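Local coordinates for protein MgGH51 (Meripilus giganteus, PDB 6ZPY) that probably hydrolyses terminal alpha-L-arabinofuranosyl groups from arabinose-containing polysaccharides, at residues 18-23 with 220-225; 351-356 with 382-387; 424-429 with 474-479. All blocks are in the same frame, centred on the assembly; numbering follows the deposited sequence. Where two conformers were deposited one is given.

Overall arrangement
All three contacts belong to the (beta/alpha)8 barrel whose strand ends surround the bound arabinofuranose. Contacts 1 and 3 are buried and lie side by side, their centres about 10 Å apart. Each pairs neighbouring parallel strands, and Gly19 N probably bonds Ala477 O, which joins strand 20-21 to strand 474-479 and closes the barrel. Contact 2 is partly buried, about 23 Å from the centre of the chain, and joins two loops that follow strands 345-348 and 378-381. Its one firm bond is between side chains, whereas contacts 1 and 3 rely mainly on backbone bonds and apolar groups. Glu23, Glu351 and Glu429, one from each contact, bind the same sugar.

Contact 1 of 3, residues 18-23 with 220-225; sequences YGLMFE and MGPSFF. With AHR (alpha-L-arabinofuranose), chain F.
Leu20 packs its branched end against Pro222 and Met220 on the outer side of the first two strands of a (beta/alpha)8 barrel. Its CG is anti to the carbonyl carbon (chi1 -50°) and sits 3.6 Å from Pro222 CB. From there CD1 lies along the proline ring, and CD2 reaches Met220 CE. Past the end of the first strand, the side chains of Phe22 and Phe225 run alongside each other. Their rings are nearly parallel, with 21° between the planes, but displaced, with little overlap. The close touch is instead between Phe22 CB and Phe225 CZ, at 3.2 Å. Phe278 also meets the Phe225 ring.

Phe224 points to the other side of the sheet. Its ring lies flat against the backbone of the first strand. Gly19 CA stands over one ring face, 3.5 Å from the Phe224 ring centroid, in a CH-pi contact. The approach is close to head-on, 17° off the ring normal. Phe426 meets the same ring at a steep angle.

The backbones are joined by a parallel bridge between Leu20 and Phe225. Leu20 N gives a nearly straight bond to Phe224 O, at 2.8 Å. Inside the active site, Glu23 OE2 accepts a hydrogen bond from O3 of the arabinofuranose at 2.6 Å, while Glu23 OE1 is held by Asn232 and Trp261. At the far end of the strand pair from the sugar, Tyr18 O accepts two hydrogen bonds from Ser223. The main-chain N of Ser223 approaches in the carbonyl plane, 2.9 Å from Tyr18 O. The second donor to Tyr18 O is Ser223 OG, 2.8 Å away and well above that plane.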
loop_
_atom_site.group_PDB
_atom_site.type_symbol
_atom_site.label_atom_id
_atom_site.label_comp_id
_atom_site.label_asym_id
_atom_site.label_seq_id
_atom_site.Cartn_x
_atom_site.Cartn_y
_atom_site.Cartn_z
ATOM N N TYR A 18 6.387 -13.463 -4.998
ATOM C CA TYR A 18 5.245 -12.961 -4.204
ATOM C C TYR A 18 5.604 -11.606 -3.609
ATOM O O TYR A 18 6.658 -11.408 -3.012
ATOM C CB TYR A 18 4.909 -13.912 -3.067
ATOM C CG TYR A 18 4.598 -15.298 -3.533
ATOM C CD1 TYR A 18 3.427 -15.568 -4.190
ATOM C CD2 TYR A 18 5.502 -16.322 -3.342
ATOM C CE1 TYR A 18 3.125 -16.824 -4.673
ATOM C CE2 TYR A 18 5.188 -17.602 -3.764
ATOM C CZ TYR A 18 4.008 -17.871 -4.422
ATOM O OH TYR A 18 3.689 -19.120 -4.885
ATOM N N GLY A 19 4.687 -10.653 -3.803
ATOM C CA GLY A 19 4.890 -9.294 -3.280
ATOM C C GLY A 19 3.608 -8.517 -3.208
ATOM O O GLY A 19 2.531 -9.130 -3.218
ATOM N N LEU A 20 3.785 -7.204 -3.072
ATOM C CA LEU A 20 2.649 -6.322 -2.747
ATOM C C LEU A 20 2.367 -5.331 -3.839
ATOM O O LEU A 20 3.318 -4.882 -4.533
ATOM C CB LEU A 20 2.930 -5.560 -1.454
ATOM C CG LEU A 20 3.399 -6.386 -0.278
ATOM C CD1 LEU A 20 3.650 -5.505 0.923
ATOM C CD2 LEU A 20 2.401 -7.438 0.055
ATOM N N MET A 21 1.093 -4.985 -3.964
ATOM C CA MET A 21 0.659 -3.905 -4.865
ATOM C C MET A 21 0.100 -2.752 -4.060
ATOM O O MET A 21 -0.865 -2.959 -3.314
ATOM C CB MET A 21 -0.402 -4.436 -5.833
ATOM C CG MET A 21 -0.857 -3.399 -6.839
ATOM S SD MET A 21 -2.125 -2.344 -6.279
ATOM C CE MET A 21 -2.380 -1.251 -7.657
ATOM N N PHE A 22 0.681 -1.590 -4.223
ATOM C CA PHE A 22 0.293 -0.399 -3.468
ATOM C C PHE A 22 -0.081 0.741 -4.392
ATOM O O PHE A 22 0.650 1.130 -5.295
ATOM C CB PHE A 22 1.404 0.051 -2.537
ATOM C CG PHE A 22 0.929 1.121 -1.614
ATOM C CD1 PHE A 22 1.055 2.442 -1.951
ATOM C CD2 PHE A 22 0.271 0.790 -0.442
ATOM C CE1 PHE A 22 0.602 3.455 -1.123
ATOM C CE2 PHE A 22 -0.190 1.808 0.383
ATOM C CZ PHE A 22 -0.025 3.123 0.055
ATOM N N GLU A 23 -1.177 1.373 -4.032
ATOM C CA GLU A 23 -1.505 2.745 -4.418
ATOM C C GLU A 23 -2.256 3.314 -3.219
ATOM O O GLU A 23 -2.776 2.524 -2.415
ATOM C CB GLU A 23 -2.370 2.833 -5.658
ATOM C CG GLU A 23 -3.767 2.359 -5.444
ATOM C CD GLU A 23 -4.624 2.285 -6.690
ATOM O OE1 GLU A 23 -4.798 3.313 -7.341
ATOM O OE2 GLU A 23 -5.095 1.226 -6.985
ATOM N N MET A 220 4.144 -10.706 5.912
ATOM C CA MET A 220 3.732 -11.510 4.748
ATOM C C MET A 220 4.958 -11.944 3.931
ATOM O O MET A 220 4.753 -12.668 2.974
ATOM C CB MET A 220 2.786 -10.686 3.882
ATOM C CG MET A 220 1.777 -11.491 3.102
ATOM S SD MET A 220 0.711 -10.321 2.243
ATOM C CE MET A 220 1.162 -8.797 3.113
ATOM N N GLY A 221 6.163 -11.517 4.284
ATOM C CA GLY A 221 7.399 -11.898 3.600
ATOM C C GLY A 221 7.394 -11.477 2.141
ATOM O O GLY A 221 7.924 -12.204 1.299
ATOM N N PRO A 222 6.916 -10.272 1.789
ATOM C CA PRO A 222 6.904 -9.878 0.387
ATOM C C PRO A 222 8.324 -9.613 -0.112
ATOM O O PRO A 222 9.177 -9.185 0.608
ATOM C CB PRO A 222 6.133 -8.568 0.364
ATOM C CG PRO A 222 6.393 -7.998 1.761
ATOM C CD PRO A 222 6.446 -9.210 2.665
ATOM N N SER A 223 8.477 -9.795 -1.413
ATOM C CA SER A 223 9.783 -9.623 -2.089
ATOM C C SER A 223 9.817 -8.375 -2.942
ATOM O O SER A 223 10.906 -7.921 -3.294
ATOM C CB SER A 223 10.105 -10.810 -2.931
ATOM O OG SER A 223 9.190 -10.919 -4.028
ATOM N N PHE A 224 8.659 -7.790 -3.233
ATOM C CA PHE A 224 8.581 -6.560 -4.026
ATOM C C PHE A 224 7.377 -5.761 -3.599
ATOM O O PHE A 224 6.446 -6.287 -2.973
ATOM C CB PHE A 224 8.522 -6.866 -5.537
ATOM C CG PHE A 224 7.221 -7.478 -5.964
ATOM C CD1 PHE A 224 6.096 -6.685 -6.162
ATOM C CD2 PHE A 224 7.114 -8.846 -6.145
ATOM C CE1 PHE A 224 4.897 -7.256 -6.512
ATOM C CE2 PHE A 224 5.904 -9.399 -6.467
ATOM C CZ PHE A 224 4.797 -8.621 -6.657
ATOM N N PHE A 225 7.422 -4.518 -4.047
ATOM C CA PHE A 225 6.368 -3.549 -3.793
ATOM C C PHE A 225 6.157 -2.778 -5.097
ATOM O O PHE A 225 7.063 -2.015 -5.514
ATOM C CB PHE A 225 6.858 -2.669 -2.656
ATOM C CG PHE A 225 5.841 -1.767 -2.037
ATOM C CD1 PHE A 225 5.571 -0.519 -2.566
ATOM C CD2 PHE A 225 5.193 -2.179 -0.879
ATOM C CE1 PHE A 225 4.724 0.352 -1.891
ATOM C CE2 PHE A 225 4.330 -1.313 -0.233
ATOM C CZ PHE A 225 4.085 -0.056 -0.748
HETATM O O5 AHR F . -6.867 -2.278 -7.331
HETATM C C5 AHR F . -7.842 -1.260 -7.758
HETATM C C4 AHR F . -7.792 -0.796 -9.234
HETATM O O4 AHR F . -7.931 -1.927 -10.144
HETATM C C3 AHR F . -6.454 -0.259 -9.656
HETATM O O3 AHR F . -6.144 1.072 -9.311
HETATM C C2 AHR F . -6.463 -0.462 -11.220
HETATM O O2 AHR F . -5.106 -0.440 -11.694
HETATM C C1 AHR F . -7.336 -1.711 -11.449
HETATM O O1 AHR F . -8.397 -1.169 -12.289
HETATM O O HOH W 1 8.868 -14.207 -3.471
HETATM O O HOH W 2 8.359 -13.451 -0.931
#

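Contact 2 of 3, residues 351-356 with 382-387; sequences EDFFAA and TTNAWN. With NAG (2-acetamido-2-deoxy-beta-D-glucopyranose), chain B; AHR (alpha-L-arabinofuranose), chain F; NAG (2-acetamido-2-deoxy-beta-D-glucopyranose), chain C.
Asp352 meets Thr382 along one side of its side chain, from CB to OD2. Its CB lies 3.0 Å from Thr382 OG1 and 4.2 Å from Thr383 CG2. With CG set beside its own backbone N (chi1 -71°), the carboxylate lies between Thr382 and Arg362. OD2 accepts a hydrogen bond from Thr382 OG1 at 2.6 Å, through the lone pair turned away from the other oxygen. OD1 forms a salt bridge with Arg362 of helix 359-373. Two partners therefore fix the rotation of the carboxylate.

These segments are the loops after two adjacent parallel strands of the (beta/alpha)8 barrel, 345-348 and 378-381, on the side where the sugar binds. Glu351, next to Asp352, accepts a hydrogen bond from arabinofuranose O1 at its OE1, 2.8 Å away. Its OE2 is hydrogen-bonded to His400 ND1.

The edge of the Phe353 ring faces the backbone, with CD2 3.4 Å from Thr382 O. The Asn384 amide plane is only 11° from that of the ring. Thr383 CG2 lies 3.5 Å from Asp352 O and also touches Ala356 CB. Farther along the second loop, the Trp386 ring packs against NAG of chain B, whose C3 stands 3.5 Å from the ring plane, over its centre.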
loop_
_atom_site.group_PDB
_atom_site.type_symbol
_atom_site.label_atom_id
_atom_site.label_comp_id
_atom_site.label_asym_id
_atom_site.label_seq_id
_atom_site.Cartn_x
_atom_site.Cartn_y
_atom_site.Cartn_z
ATOM N N GLU A 351 -2.557 -0.118 -16.701
ATOM C CA GLU A 351 -3.789 -0.551 -17.405
ATOM C C GLU A 351 -3.925 0.257 -18.687
ATOM O O GLU A 351 -4.988 0.753 -18.982
ATOM C CB GLU A 351 -5.002 -0.444 -16.483
ATOM C CG GLU A 351 -4.895 -1.437 -15.336
ATOM C CD GLU A 351 -6.209 -1.725 -14.655
ATOM O OE1 GLU A 351 -7.106 -0.872 -14.793
ATOM O OE2 GLU A 351 -6.313 -2.813 -14.075
ATOM N N ASP A 352 -2.899 0.202 -19.529
ATOM C CA ASP A 352 -2.958 0.914 -20.817
ATOM C C ASP A 352 -3.769 0.122 -21.830
ATOM O O ASP A 352 -3.986 0.661 -22.927
ATOM C CB ASP A 352 -1.573 1.307 -21.288
ATOM C CG ASP A 352 -1.022 2.418 -20.429
ATOM O OD1 ASP A 352 -1.345 3.597 -20.716
ATOM O OD2 ASP A 352 -0.299 2.074 -19.487
ATOM N N PHE A 353 -4.320 -1.040 -21.490
ATOM C CA PHE A 353 -5.337 -1.653 -22.366
ATOM C C PHE A 353 -6.489 -0.666 -22.581
ATOM O O PHE A 353 -7.137 -0.689 -23.629
ATOM C CB PHE A 353 -5.754 -3.021 -21.855
ATOM C CG PHE A 353 -6.130 -3.094 -20.387
ATOM C CD1 PHE A 353 -7.388 -2.711 -19.947
ATOM C CD2 PHE A 353 -5.221 -3.566 -19.475
ATOM C CE1 PHE A 353 -7.742 -2.868 -18.627
ATOM C CE2 PHE A 353 -5.560 -3.648 -18.138
ATOM C CZ PHE A 353 -6.823 -3.334 -17.729
ATOM N N PHE A 354 -6.786 0.201 -21.602
ATOM C CA PHE A 354 -7.866 1.193 -21.762
ATOM C C PHE A 354 -7.494 2.286 -22.759
ATOM O O PHE A 354 -8.366 3.018 -23.193
ATOM C CB PHE A 354 -8.185 1.819 -20.415
ATOM C CG PHE A 354 -9.046 0.969 -19.503
ATOM C CD1 PHE A 354 -10.257 0.455 -19.916
ATOM C CD2 PHE A 354 -8.579 0.615 -18.251
ATOM C CE1 PHE A 354 -11.043 -0.307 -19.067
ATOM C CE2 PHE A 354 -9.374 -0.116 -17.386
ATOM C CZ PHE A 354 -10.618 -0.563 -17.789
ATOM N N ALA A 355 -6.216 2.345 -23.144
ATOM C CA ALA A 355 -5.665 3.356 -24.059
ATOM C C ALA A 355 -4.749 2.653 -25.063
ATOM O O ALA A 355 -3.685 3.143 -25.332
ATOM C CB ALA A 355 -5.018 4.474 -23.309
ATOM N N ALA A 356 -5.226 1.526 -25.563
ATOM C CA ALA A 356 -4.379 0.646 -26.379
ATOM C C ALA A 356 -4.164 1.245 -27.771
ATOM O O ALA A 356 -3.252 0.778 -28.459
ATOM C CB ALA A 356 -4.987 -0.713 -26.447
ATOM N N THR A 382 1.756 -2.731 -20.053
ATOM C CA THR A 382 0.482 -2.820 -19.346
ATOM C C THR A 382 -0.741 -3.074 -20.189
ATOM O O THR A 382 -1.841 -3.220 -19.644
ATOM C CB THR A 382 0.249 -1.543 -18.539
ATOM O OG1 THR A 382 -0.006 -0.517 -19.481
ATOM C CG2 THR A 382 1.435 -1.215 -17.666
ATOM N N THR A 383 -0.602 -3.113 -21.500
ATOM C CA THR A 383 -1.671 -3.557 -22.422
ATOM C C THR A 383 -1.893 -5.052 -22.225
ATOM O O THR A 383 -1.064 -5.741 -21.600
ATOM C CB THR A 383 -1.328 -3.155 -23.850
ATOM O OG1 THR A 383 0.062 -3.340 -24.046
ATOM C CG2 THR A 383 -1.694 -1.736 -24.153
ATOM N N ASN A 384 -2.966 -5.564 -22.796
ATOM C CA ASN A 384 -3.177 -7.025 -22.871
ATOM C C ASN A 384 -2.008 -7.652 -23.626
ATOM O O ASN A 384 -1.515 -7.034 -24.605
ATOM C CB ASN A 384 -4.493 -7.344 -23.538
ATOM C CG ASN A 384 -5.667 -6.792 -22.781
ATOM O OD1 ASN A 384 -5.665 -6.809 -21.530
ATOM N ND2 ASN A 384 -6.634 -6.320 -23.540
ATOM N N ALA A 385 -1.550 -8.798 -23.160
ATOM C CA ALA A 385 -0.340 -9.412 -23.719
ATOM C C ALA A 385 -0.540 -9.588 -25.235
ATOM O O ALA A 385 -1.502 -10.195 -25.623
ATOM C CB ALA A 385 -0.090 -10.699 -23.015
ATOM N N TRP A 386 0.359 -9.017 -26.020
ATOM C CA TRP A 386 0.524 -9.259 -27.484
ATOM C C TRP A 386 -0.576 -8.621 -28.329
ATOM O O TRP A 386 -0.561 -8.860 -29.534
ATOM C CB TRP A 386 0.666 -10.768 -27.783
ATOM C CG TRP A 386 1.656 -11.411 -26.877
ATOM C CD1 TRP A 386 1.405 -12.325 -25.893
ATOM C CD2 TRP A 386 3.048 -11.056 -26.759
ATOM N NE1 TRP A 386 2.559 -12.580 -25.212
ATOM C CE2 TRP A 386 3.581 -11.831 -25.718
ATOM C CE3 TRP A 386 3.911 -10.209 -27.466
ATOM C CZ2 TRP A 386 4.921 -11.750 -25.339
ATOM C CZ3 TRP A 386 5.233 -10.117 -27.090
ATOM C CH2 TRP A 386 5.735 -10.866 -26.028
ATOM N N ASN A 387 -1.501 -7.883 -27.724
ATOM C CA ASN A 387 -2.565 -7.202 -28.494
ATOM C C ASN A 387 -2.866 -5.879 -27.810
ATOM O O ASN A 387 -3.547 -5.872 -26.757
ATOM C CB ASN A 387 -3.792 -8.097 -28.624
ATOM C CG ASN A 387 -4.791 -7.491 -29.575
ATOM O OD1 ASN A 387 -4.539 -6.388 -30.079
ATOM N ND2 ASN A 387 -5.899 -8.188 -29.770
HETATM C C1 NAG B . 5.684 -15.421 -27.109
HETATM C C2 NAG B . 5.860 -14.434 -28.286
HETATM C C3 NAG B . 4.609 -13.721 -28.596
HETATM C C4 NAG B . 3.505 -14.684 -28.807
HETATM C C5 NAG B . 3.375 -15.630 -27.612
HETATM C C6 NAG B . 2.321 -16.690 -27.933
HETATM C C7 NAG B . 8.172 -13.488 -28.418
HETATM C C8 NAG B . 9.061 -12.495 -27.794
HETATM N N2 NAG B . 6.889 -13.426 -28.041
HETATM O O3 NAG B . 4.874 -12.986 -29.786
HETATM O O4 NAG B . 2.203 -14.097 -28.861
HETATM O O5 NAG B . 4.630 -16.309 -27.388
HETATM O O6 NAG B . 2.520 -17.249 -29.268
HETATM O O7 NAG B . 8.626 -14.353 -29.105
HETATM O O5 AHR F . -6.867 -2.278 -7.331
HETATM C C5 AHR F . -7.842 -1.260 -7.758
HETATM C C4 AHR F . -7.792 -0.796 -9.234
HETATM O O4 AHR F . -7.931 -1.927 -10.144
HETATM C C3 AHR F . -6.454 -0.259 -9.656
HETATM O O3 AHR F . -6.144 1.072 -9.311
HETATM C C2 AHR F . -6.463 -0.462 -11.220
HETATM O O2 AHR F . -5.106 -0.440 -11.694
HETATM C C1 AHR F . -7.336 -1.711 -11.449
HETATM O O1 AHR F . -8.397 -1.169 -12.289
HETATM C C1 NAG C . 1.748 -13.787 -30.177
HETATM C C2 NAG C . 0.246 -13.721 -30.052
HETATM C C3 NAG C . -0.417 -13.365 -31.388
HETATM C C4 NAG C . 0.233 -12.078 -31.916
HETATM C C5 NAG C . 1.787 -12.141 -31.904
HETATM C C6 NAG C . 2.447 -10.770 -32.220
HETATM C C7 NAG C . -0.978 -15.174 -28.503
HETATM C C8 NAG C . -1.471 -16.569 -28.272
HETATM N N2 NAG C . -0.275 -14.994 -29.647
HETATM O O3 NAG C . -1.853 -13.304 -31.080
HETATM O O4 NAG C . -0.228 -11.659 -33.239
HETATM O O5 NAG C . 2.276 -12.505 -30.619
HETATM O O6 NAG C . 3.847 -10.765 -31.912
HETATM O O7 NAG C . -1.173 -14.344 -27.668
#

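Contact 3 of 3, residues 424-429 with 474-479; sequences TYFEGE and VFAASY. With AHR (alpha-L-arabinofuranose), chain F.
Ser478 grips the neighbouring strand twice. Its N donates to Glu427 O at 2.8 Å, with an N-H...O angle of 167°. Its OG bonds Gly428 O at 2.9 Å, approaching from above the carbonyl plane. With chi1 at 44° the hydroxyl is tucked over its own backbone and meets the next carbonyl along. Two more backbone bonds hold the strands together: Glu427 N to Ala476 O and Phe475 N to Tyr425 O.

The strands run parallel, their axes 10° apart, and are the last two of the (beta/alpha)8 barrel. At Glu429 the chain turns a corner, and this residue reaches the bound sugar. Glu429 OE2 accepts a hydrogen bond from arabinofuranose O2 at 2.8 Å and forms a salt bridge with Arg226. Glu429 OE1 is hydrogen-bonded to Tyr402 OH, and His400 packs beside this side chain.

Phe426 and Ala476 share one face of the sheet. Phe426 CD1 rests 3.5 Å from Ala476 CB, and Ala476 O lies in the plane of the ring, at its edge. Gly428 CA sits over one face of that ring, toward its rim. Phe475 meets Phe426 obliquely, with its CE1 3.6 Å from Phe426 CB. Thr424 crosses Phe475 at about a right angle. On the opposite face of the sheet, Glu427 CB and Ala477 CB touch at 4.0 Å, beside helix 454-469.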
loop_
_atom_site.group_PDB
_atom_site.type_symbol
_atom_site.label_atom_id
_atom_site.label_comp_id
_atom_site.label_asym_id
_atom_site.label_seq_id
_atom_site.Cartn_x
_atom_site.Cartn_y
_atom_site.Cartn_z
ATOM N N THR A 424 8.448 -12.519 -19.507
ATOM C CA THR A 424 7.953 -12.877 -18.172
ATOM C C THR A 424 6.689 -12.083 -17.863
ATOM O O THR A 424 6.404 -11.046 -18.458
ATOM C CB THR A 424 9.044 -12.688 -17.129
ATOM O OG1 THR A 424 9.460 -11.338 -17.179
ATOM C CG2 THR A 424 10.200 -13.640 -17.377
ATOM N N TYR A 425 5.932 -12.619 -16.913
ATOM C CA TYR A 425 4.592 -12.111 -16.601
ATOM C C TYR A 425 4.536 -11.769 -15.119
ATOM O O TYR A 425 4.995 -12.535 -14.256
ATOM C CB TYR A 425 3.536 -13.120 -17.008
ATOM C CG TYR A 425 3.550 -13.345 -18.492
ATOM C CD1 TYR A 425 2.850 -12.482 -19.307
ATOM C CD2 TYR A 425 4.387 -14.268 -19.087
ATOM C CE1 TYR A 425 2.903 -12.603 -20.683
ATOM C CE2 TYR A 425 4.438 -14.393 -20.456
ATOM C CZ TYR A 425 3.683 -13.573 -21.261
ATOM O OH TYR A 425 3.741 -13.684 -22.614
ATOM N N PHE A 426 3.948 -10.624 -14.888
ATOM C CA PHE A 426 3.715 -10.053 -13.546
ATOM C C PHE A 426 2.210 -10.084 -13.353
ATOM O O PHE A 426 1.508 -9.399 -14.116
ATOM C CB PHE A 426 4.264 -8.645 -13.535
ATOM C CG PHE A 426 3.968 -7.810 -12.304
ATOM C CD1 PHE A 426 3.800 -8.383 -11.074
ATOM C CD2 PHE A 426 3.944 -6.437 -12.393
ATOM C CE1 PHE A 426 3.644 -7.588 -9.932
ATOM C CE2 PHE A 426 3.787 -5.647 -11.288
ATOM C CZ PHE A 426 3.645 -6.235 -10.050
ATOM N N GLU A 427 1.713 -10.845 -12.383
ATOM C CA GLU A 427 0.269 -10.792 -12.091
ATOM C C GLU A 427 0.114 -9.643 -11.082
ATOM O O GLU A 427 0.059 -9.890 -9.873
ATOM C CB GLU A 427 -0.227 -12.099 -11.541
ATOM C CG GLU A 427 -1.728 -12.191 -11.638
ATOM C CD GLU A 427 -2.264 -12.681 -12.963
ATOM O OE1 GLU A 427 -1.463 -13.122 -13.813
ATOM O OE2 GLU A 427 -3.508 -12.687 -13.135
ATOM N N GLY A 428 0.091 -8.413 -11.565
ATOM C CA GLY A 428 0.348 -7.277 -10.683
ATOM C C GLY A 428 -0.879 -6.866 -9.897
ATOM O O GLY A 428 -0.720 -6.088 -8.942
ATOM N N GLU A 429 -2.040 -7.321 -10.309
ATOM C CA GLU A 429 -3.283 -7.167 -9.541
ATOM C C GLU A 429 -4.140 -8.390 -9.762
ATOM O O GLU A 429 -4.450 -8.720 -10.900
ATOM C CB GLU A 429 -4.093 -5.960 -10.034
ATOM C CG GLU A 429 -3.392 -4.645 -9.873
ATOM C CD GLU A 429 -4.145 -3.455 -10.424
ATOM O OE1 GLU A 429 -5.399 -3.527 -10.504
ATOM O OE2 GLU A 429 -3.471 -2.480 -10.763
ATOM N N VAL A 474 6.323 -16.709 -14.874
ATOM C CA VAL A 474 5.678 -15.764 -13.937
ATOM C C VAL A 474 6.757 -15.327 -12.960
ATOM O O VAL A 474 7.295 -16.182 -12.276
ATOM C CB VAL A 474 4.467 -16.384 -13.244
ATOM C CG1 VAL A 474 3.931 -15.397 -12.228
ATOM C CG2 VAL A 474 3.376 -16.768 -14.222
ATOM N N PHE A 475 7.109 -14.053 -12.915
ATOM C CA PHE A 475 8.200 -13.606 -12.030
ATOM C C PHE A 475 7.667 -12.944 -10.760
ATOM O O PHE A 475 8.506 -12.735 -9.896
ATOM C CB PHE A 475 9.219 -12.755 -12.763
ATOM C CG PHE A 475 8.820 -11.340 -13.038
ATOM C CD1 PHE A 475 7.975 -11.029 -14.089
ATOM C CD2 PHE A 475 9.260 -10.328 -12.207
ATOM C CE1 PHE A 475 7.637 -9.712 -14.345
ATOM C CE2 PHE A 475 8.923 -9.012 -12.478
ATOM C CZ PHE A 475 8.114 -8.725 -13.541
ATOM N N ALA A 476 6.409 -12.535 -10.747
ATOM C CA ALA A 476 5.924 -11.665 -9.647
ATOM C C ALA A 476 4.422 -11.715 -9.664
ATOM O O ALA A 476 3.806 -11.814 -10.737
ATOM C CB ALA A 476 6.439 -10.248 -9.847
ATOM N N ALA A 477 3.823 -11.580 -8.475
ATOM C CA ALA A 477 2.358 -11.665 -8.354
ATOM C C ALA A 477 1.960 -10.954 -7.083
ATOM O O ALA A 477 2.607 -11.164 -6.059
ATOM C CB ALA A 477 1.902 -13.083 -8.294
ATOM N N SER A 478 0.954 -10.100 -7.186
ATOM C CA SER A 478 0.475 -9.328 -6.022
ATOM C C SER A 478 -1.043 -9.206 -6.050
ATOM O O SER A 478 -1.643 -8.818 -7.081
ATOM C CB SER A 478 1.139 -7.985 -5.978
ATOM O OG SER A 478 1.197 -7.355 -7.242
ATOM N N TYR A 479 -1.657 -9.488 -4.897
ATOM C CA TYR A 479 -3.102 -9.235 -4.707
ATOM C C TYR A 479 -3.339 -7.724 -4.763
ATOM O O TYR A 479 -2.465 -6.933 -4.372
ATOM C CB TYR A 479 -3.467 -9.736 -3.318
ATOM C CG TYR A 479 -4.927 -9.710 -2.951
ATOM C CD1 TYR A 479 -5.529 -8.556 -2.456
ATOM C CD2 TYR A 479 -5.697 -10.841 -2.979
ATOM C CE1 TYR A 479 -6.859 -8.548 -2.096
ATOM C CE2 TYR A 479 -7.014 -10.860 -2.555
ATOM C CZ TYR A 479 -7.598 -9.695 -2.099
ATOM O OH TYR A 479 -8.918 -9.663 -1.720
HETATM O O5 AHR F . -6.867 -2.278 -7.331
HETATM C C5 AHR F . -7.842 -1.260 -7.758
HETATM C C4 AHR F . -7.792 -0.796 -9.234
HETATM O O4 AHR F . -7.931 -1.927 -10.144
HETATM C C3 AHR F . -6.454 -0.259 -9.656
HETATM O O3 AHR F . -6.144 1.072 -9.311
HETATM C C2 AHR F . -6.463 -0.462 -11.220
HETATM O O2 AHR F . -5.106 -0.440 -11.694
HETATM C C1 AHR F . -7.336 -1.711 -11.449
HETATM O O1 AHR F . -8.397 -1.169 -12.289
#